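Uncharacterized protein PSPTO_0244 (Pseudomonas syringae pv. tomato, PDB 3MYX) is of unknown function but belongs to the cupin superfamily and is probably related to (S)-ureidoglycine aminohydrolase. Local coordinates at residues S140-S145 and P150-R155; V197-E202 and D213-A218. All coordinates share one frame; numbering follows the deposited sequence.

How the interactions relate
Both contacts fall in the second half of the chain, and they follow one another in series without crossing. Interaction 1 comes first. After strand 137-139 the chain turns back on itself, and residues 140-145 meet 150-155 across a gap of four residues, where strand 154-161 begins. This contact lies at the edge of the seven-stranded sheet. Interaction 2 closes a longer loop, from strand 197-201 through strand 206-209 to strand 214-217. It joins the five-stranded sheet to the seven-stranded one in the interior of the cupin domain. The centres of interaction 1 and interaction 2 are about 18 Å apart, and the two do not touch. The seven-stranded sheet is the element they share.

Interaction 1: residues S140-S145 and P150-R155; sequences SPPDPS and PLPQCR
L151 leans across to the proline-rich segment 140-145, and its CD2 methyl makes most of the reach. CB is directed at that segment. CG sits beside the backbone N and anti to the carbonyl carbon (chi1 -74°). At the branch, CD1 lies 4.5 Å from CG of P144, a loose contact. CD2 goes further in. It is 3.4 Å from the carbonyl O of P142. The same CD2 lies 3.9 Å from CB of P141. One methyl thus meets a ring carbon of P141, the carbonyl of P142 and, more loosely, the CA of P144.

Next along, the rings of P152 and P142 reach toward each other, with CG of P152 3.9 Å from CD of P142. CD of P152 also lies 4.0 Å from CB of P141. P141 directs its CB at 150-155 too, and its CG is 3.8 Å from the carbonyl O of P152. At the far end CB of C154 is directed at 140-145, with SG 3.9 Å from CA of P141. M147 and Y177 also touch both P142 and P152.

The two segments run in nearly opposite directions, 169° apart end to end. Backbone pairing of C154 with S139 lies just beside the contact and marks where the antiparallel strands 137-139 and 154-161 meet. Between P142 and P144, D143 forms an Asx turn: its OD1 accepts from N of S145 at 2.9 Å, with the donor above the carboxylate plane.

Prolines have no backbone N-H to give. The sides of this hairpin-like loop are joined mainly by apolar and carbon-to-carbonyl contacts, with no hydrogen bond between the two segments. The fit of the proline rings therefore probably matters more here than polar pairing.

Interaction 2: residues V197-E202 and D213-A218; sequences VVLSLE and DTVFVA
L199 of strand 197-201 meets two valines of 213-218, V215 and V217. That second segment begins with residues bound elsewhere. D213 forms a salt bridge with R12, and T214 OG1 is hydrogen-bonded to H72 and N191. V215 is the first to touch the other strand, and its CG2 lies 4.2 Å from CD1 of L199. F216 comes next and points away from 197-202, and its ring meets that of F41. V217 turns back toward 197-202, and its CG2 is 4.4 Å from the same CD1 of L199. The alternation is that of a regular strand, which sends V215 and V217 to one side and F216 to the other.

On the opposing strand, L199 alone makes the contact. CG stands beside the backbone N (chi1 -57°), and the chain then extends (chi2 178°), which carries CD1 out to the two valines. The backbones stay well apart: the closest CA atoms, of L199 and V217, are 9.8 Å from each other. This is packing between sheets, not pairing within one. All three side chains are buried. V7 touches both L199 and V215, V209 touches L199, and L207 touches V215.

The contact thus joins strand 197-201 of the five-stranded sheet to strand 214-217 of the seven-stranded sheet. Such apolar packing between two antiparallel sheets is typical of the cupin beta-barrel.

Interaction 1: residues S140-S145 and P150-R155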
loop_
_atom_site.group_PDB
_atom_site.type_symbol
_atom_site.label_atom_id
_atom_site.label_comp_id
_atom_site.label_asym_id
_atom_site.label_seq_id
_atom_site.Cartn_x
_atom_site.Cartn_y
_atom_site.Cartn_z
ATOM N N SER A 140 -10.196 11.903 -10.694
ATOM C CA SER A 140 -11.587 12.073 -10.269
ATOM C C SER A 140 -11.719 12.373 -8.783
ATOM O O SER A 140 -11.168 11.644 -7.952
ATOM C CB SER A 140 -12.413 10.809 -10.540
ATOM O OG SER A 140 -12.606 10.603 -11.924
ATOM N N PRO A 141 -12.483 13.433 -8.439
ATOM C CA PRO A 141 -12.890 13.589 -7.053
ATOM C C PRO A 141 -13.924 12.527 -6.692
ATOM O O PRO A 141 -14.362 11.756 -7.552
ATOM C CB PRO A 141 -13.482 15.011 -6.993
ATOM C CG PRO A 141 -13.355 15.585 -8.349
ATOM C CD PRO A 141 -13.012 14.501 -9.307
ATOM N N PRO A 142 -14.328 12.470 -5.417
ATOM C CA PRO A 142 -15.410 11.553 -5.041
ATOM C C PRO A 142 -16.741 11.903 -5.706
ATOM O O PRO A 142 -16.911 13.017 -6.197
ATOM C CB PRO A 142 -15.502 11.721 -3.517
ATOM C CG PRO A 142 -14.155 12.335 -3.127
ATOM C CD PRO A 142 -13.850 13.249 -4.271
ATOM N N ASP A 143 -17.672 10.949 -5.676
ATOM C CA ASP A 143 -19.042 11.128 -6.144
ATOM C C ASP A 143 -19.634 12.340 -5.460
ATOM O O ASP A 143 -19.594 12.431 -4.238
ATOM C CB ASP A 143 -19.844 9.870 -5.758
ATOM C CG ASP A 143 -21.306 9.871 -6.218
ATOM O OD1 ASP A 143 -21.917 10.899 -6.549
ATOM O OD2 ASP A 143 -21.872 8.748 -6.216
ATOM N N PRO A 144 -20.194 13.286 -6.228
ATOM C CA PRO A 144 -20.796 14.464 -5.600
ATOM C C PRO A 144 -21.841 14.143 -4.526
ATOM O O PRO A 144 -21.970 14.886 -3.539
ATOM C CB PRO A 144 -21.423 15.214 -6.775
ATOM C CG PRO A 144 -20.707 14.748 -7.952
ATOM C CD PRO A 144 -20.205 13.375 -7.698
ATOM N N SER A 145 -22.528 13.016 -4.681
ATOM C CA SER A 145 -23.625 12.631 -3.792
ATOM C C SER A 145 -23.178 12.248 -2.395
ATOM O O SER A 145 -24.000 12.187 -1.483
ATOM C CB SER A 145 -24.433 11.473 -4.412
ATOM O OG SER A 145 -23.734 10.245 -4.314
ATOM N N PRO A 150 -17.211 21.185 -0.245
ATOM C CA PRO A 150 -17.101 21.315 -1.696
ATOM C C PRO A 150 -16.173 20.240 -2.280
ATOM O O PRO A 150 -15.327 19.661 -1.575
ATOM C CB PRO A 150 -16.497 22.705 -1.875
ATOM C CG PRO A 150 -16.927 23.458 -0.640
ATOM C CD PRO A 150 -16.816 22.421 0.443
ATOM N N LEU A 151 -16.330 19.974 -3.565
ATOM C CA LEU A 151 -15.482 18.992 -4.223
ATOM C C LEU A 151 -14.027 19.466 -4.242
ATOM O O LEU A 151 -13.753 20.638 -4.481
ATOM C CB LEU A 151 -15.950 18.709 -5.652
ATOM C CG LEU A 151 -17.221 17.868 -5.769
ATOM C CD1 LEU A 151 -17.956 18.183 -7.082
ATOM C CD2 LEU A 151 -16.920 16.407 -5.652
ATOM N N PRO A 152 -13.086 18.552 -3.994
ATOM C CA PRO A 152 -11.666 18.880 -4.053
ATOM C C PRO A 152 -11.135 18.855 -5.486
ATOM O O PRO A 152 -11.830 18.432 -6.418
ATOM C CB PRO A 152 -11.024 17.724 -3.271
ATOM C CG PRO A 152 -11.939 16.560 -3.578
ATOM C CD PRO A 152 -13.306 17.142 -3.629
ATOM N N GLN A 153 -9.900 19.316 -5.643
ATOM C CA GLN A 153 -9.083 19.046 -6.831
ATOM C C GLN A 153 -8.094 17.954 -6.493
ATOM O O GLN A 153 -7.302 18.102 -5.557
ATOM C CB GLN A 153 -8.349 20.317 -7.263
ATOM C CG GLN A 153 -9.309 21.458 -7.563
ATOM C CD GLN A 153 -8.608 22.627 -8.200
ATOM O OE1 GLN A 153 -7.947 23.415 -7.523
ATOM N NE2 GLN A 153 -8.755 22.758 -9.504
ATOM N N CYS A 154 -8.182 16.854 -7.222
ATOM C CA CYS A 154 -7.348 15.681 -7.013
ATOM C C CYS A 154 -6.461 15.484 -8.240
ATOM O O CYS A 154 -6.846 15.825 -9.359
ATOM C CB CYS A 154 -8.172 14.408 -6.824
ATOM S SG CYS A 154 -9.459 14.525 -5.566
ATOM N N ARG A 155 -5.270 14.938 -8.016
ATOM C CA ARG A 155 -4.363 14.557 -9.098
ATOM C C ARG A 155 -3.780 13.188 -8.798
ATOM O O ARG A 155 -3.642 12.808 -7.638
ATOM C CB ARG A 155 -3.229 15.566 -9.282
ATOM C CG ARG A 155 -3.665 17.010 -9.540
ATOM C CD ARG A 155 -2.492 17.917 -9.700
ATOM N NE ARG A 155 -1.831 18.161 -8.425
ATOM C CZ ARG A 155 -1.147 19.265 -8.125
ATOM N NH1 ARG A 155 -0.967 20.237 -9.019
ATOM N NH2 ARG A 155 -0.645 19.413 -6.915
#

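Interaction 2: residues V197-E202 and D213-A218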
loop_
_atom_site.group_PDB
_atom_site.type_symbol
_atom_site.label_atom_id
_atom_site.label_comp_id
_atom_site.label_asym_id
_atom_site.label_seq_id
_atom_site.Cartn_x
_atom_site.Cartn_y
_atom_site.Cartn_z
ATOM N N VAL A 197 -4.968 12.656 7.484
ATOM C CA VAL A 197 -6.372 12.422 7.245
ATOM C C VAL A 197 -6.967 11.707 8.438
ATOM O O VAL A 197 -6.297 10.880 9.069
ATOM C CB VAL A 197 -6.607 11.623 5.929
ATOM C CG1 VAL A 197 -5.934 10.282 5.966
ATOM C CG2 VAL A 197 -8.114 11.478 5.599
ATOM N N VAL A 198 -8.221 12.041 8.741
ATOM C CA VAL A 198 -8.988 11.330 9.752
ATOM C C VAL A 198 -9.977 10.392 9.064
ATOM O O VAL A 198 -10.797 10.813 8.231
ATOM C CB VAL A 198 -9.741 12.295 10.678
ATOM C CG1 VAL A 198 -10.624 11.513 11.648
ATOM C CG2 VAL A 198 -8.748 13.170 11.415
ATOM N N LEU A 199 -9.853 9.115 9.383
ATOM C CA LEU A 199 -10.756 8.078 8.913
ATOM C C LEU A 199 -11.661 7.690 10.090
ATOM O O LEU A 199 -11.191 7.174 11.113
ATOM C CB LEU A 199 -9.972 6.884 8.349
ATOM C CG LEU A 199 -8.993 7.192 7.211
ATOM C CD1 LEU A 199 -8.244 5.928 6.762
ATOM C CD2 LEU A 199 -9.699 7.857 6.011
ATOM N N SER A 200 -12.949 7.986 9.950
ATOM C CA SER A 200 -13.936 7.639 10.986
ATOM C C SER A 200 -14.591 6.303 10.625
ATOM O O SER A 200 -15.004 6.112 9.494
ATOM C CB SER A 200 -14.985 8.756 11.132
ATOM O OG SER A 200 -14.394 10.043 11.242
ATOM N N LEU A 201 -14.690 5.374 11.587
ATOM C CA LEU A 201 -14.913 3.932 11.261
ATOM C C LEU A 201 -16.286 3.321 11.585
ATOM O O LEU A 201 -17.051 3.892 12.361
ATOM C CB LEU A 201 -13.823 3.093 11.940
ATOM C CG LEU A 201 -12.410 3.609 11.672
ATOM C CD1 LEU A 201 -11.383 2.678 12.289
ATOM C CD2 LEU A 201 -12.179 3.766 10.169
ATOM N N GLU A 202 -16.562 2.142 10.991
ATOM C CA GLU A 202 -17.853 1.435 11.163
ATOM C C GLU A 202 -18.273 1.357 12.632
ATOM O O GLU A 202 -19.433 1.609 12.960
ATOM C CB GLU A 202 -17.792 0.010 10.585
ATOM N N ASP A 213 2.712 7.456 7.825
ATOM C CA ASP A 213 1.964 6.254 8.247
ATOM C C ASP A 213 1.441 5.505 7.025
ATOM O O ASP A 213 1.138 6.116 6.001
ATOM C CB ASP A 213 0.738 6.599 9.091
ATOM C CG ASP A 213 1.048 7.270 10.406
ATOM O OD1 ASP A 213 2.216 7.364 10.836
ATOM O OD2 ASP A 213 0.056 7.710 11.031
ATOM N N THR A 214 1.292 4.190 7.167
ATOM C CA THR A 214 0.641 3.365 6.159
ATOM C C THR A 214 -0.629 2.746 6.746
ATOM O O THR A 214 -0.603 2.170 7.843
ATOM C CB THR A 214 1.554 2.239 5.670
ATOM O OG1 THR A 214 2.729 2.810 5.111
ATOM C CG2 THR A 214 0.845 1.391 4.631
ATOM N N VAL A 215 -1.724 2.857 6.004
ATOM C CA VAL A 215 -3.017 2.311 6.360
ATOM C C VAL A 215 -3.542 1.471 5.195
ATOM O O VAL A 215 -3.251 1.751 4.026
ATOM C CB VAL A 215 -4.033 3.448 6.724
ATOM C CG1 VAL A 215 -4.311 4.372 5.542
ATOM C CG2 VAL A 215 -5.340 2.898 7.316
ATOM N N PHE A 216 -4.324 0.443 5.518
ATOM C CA PHE A 216 -5.000 -0.391 4.532
ATOM C C PHE A 216 -6.496 -0.323 4.774
ATOM O O PHE A 216 -6.958 -0.527 5.903
ATOM C CB PHE A 216 -4.521 -1.843 4.573
ATOM C CG PHE A 216 -5.205 -2.725 3.556
ATOM C CD1 PHE A 216 -4.842 -2.681 2.217
ATOM C CD2 PHE A 216 -6.249 -3.556 3.932
ATOM C CE1 PHE A 216 -5.502 -3.459 1.292
ATOM C CE2 PHE A 216 -6.885 -4.347 3.012
ATOM C CZ PHE A 216 -6.534 -4.294 1.708
ATOM N N VAL A 217 -7.243 -0.010 3.719
ATOM C CA VAL A 217 -8.698 0.013 3.772
ATOM C C VAL A 217 -9.231 -1.125 2.903
ATOM O O VAL A 217 -9.089 -1.114 1.685
ATOM C CB VAL A 217 -9.274 1.357 3.287
ATOM C CG1 VAL A 217 -10.793 1.358 3.470
ATOM C CG2 VAL A 217 -8.643 2.530 4.047
ATOM N N ALA A 218 -9.804 -2.139 3.529
ATOM C CA ALA A 218 -10.341 -3.267 2.789
ATOM C C ALA A 218 -11.577 -2.871 2.001
ATOM O O ALA A 218 -12.370 -2.027 2.430
ATOM C CB ALA A 218 -10.688 -4.416 3.759
#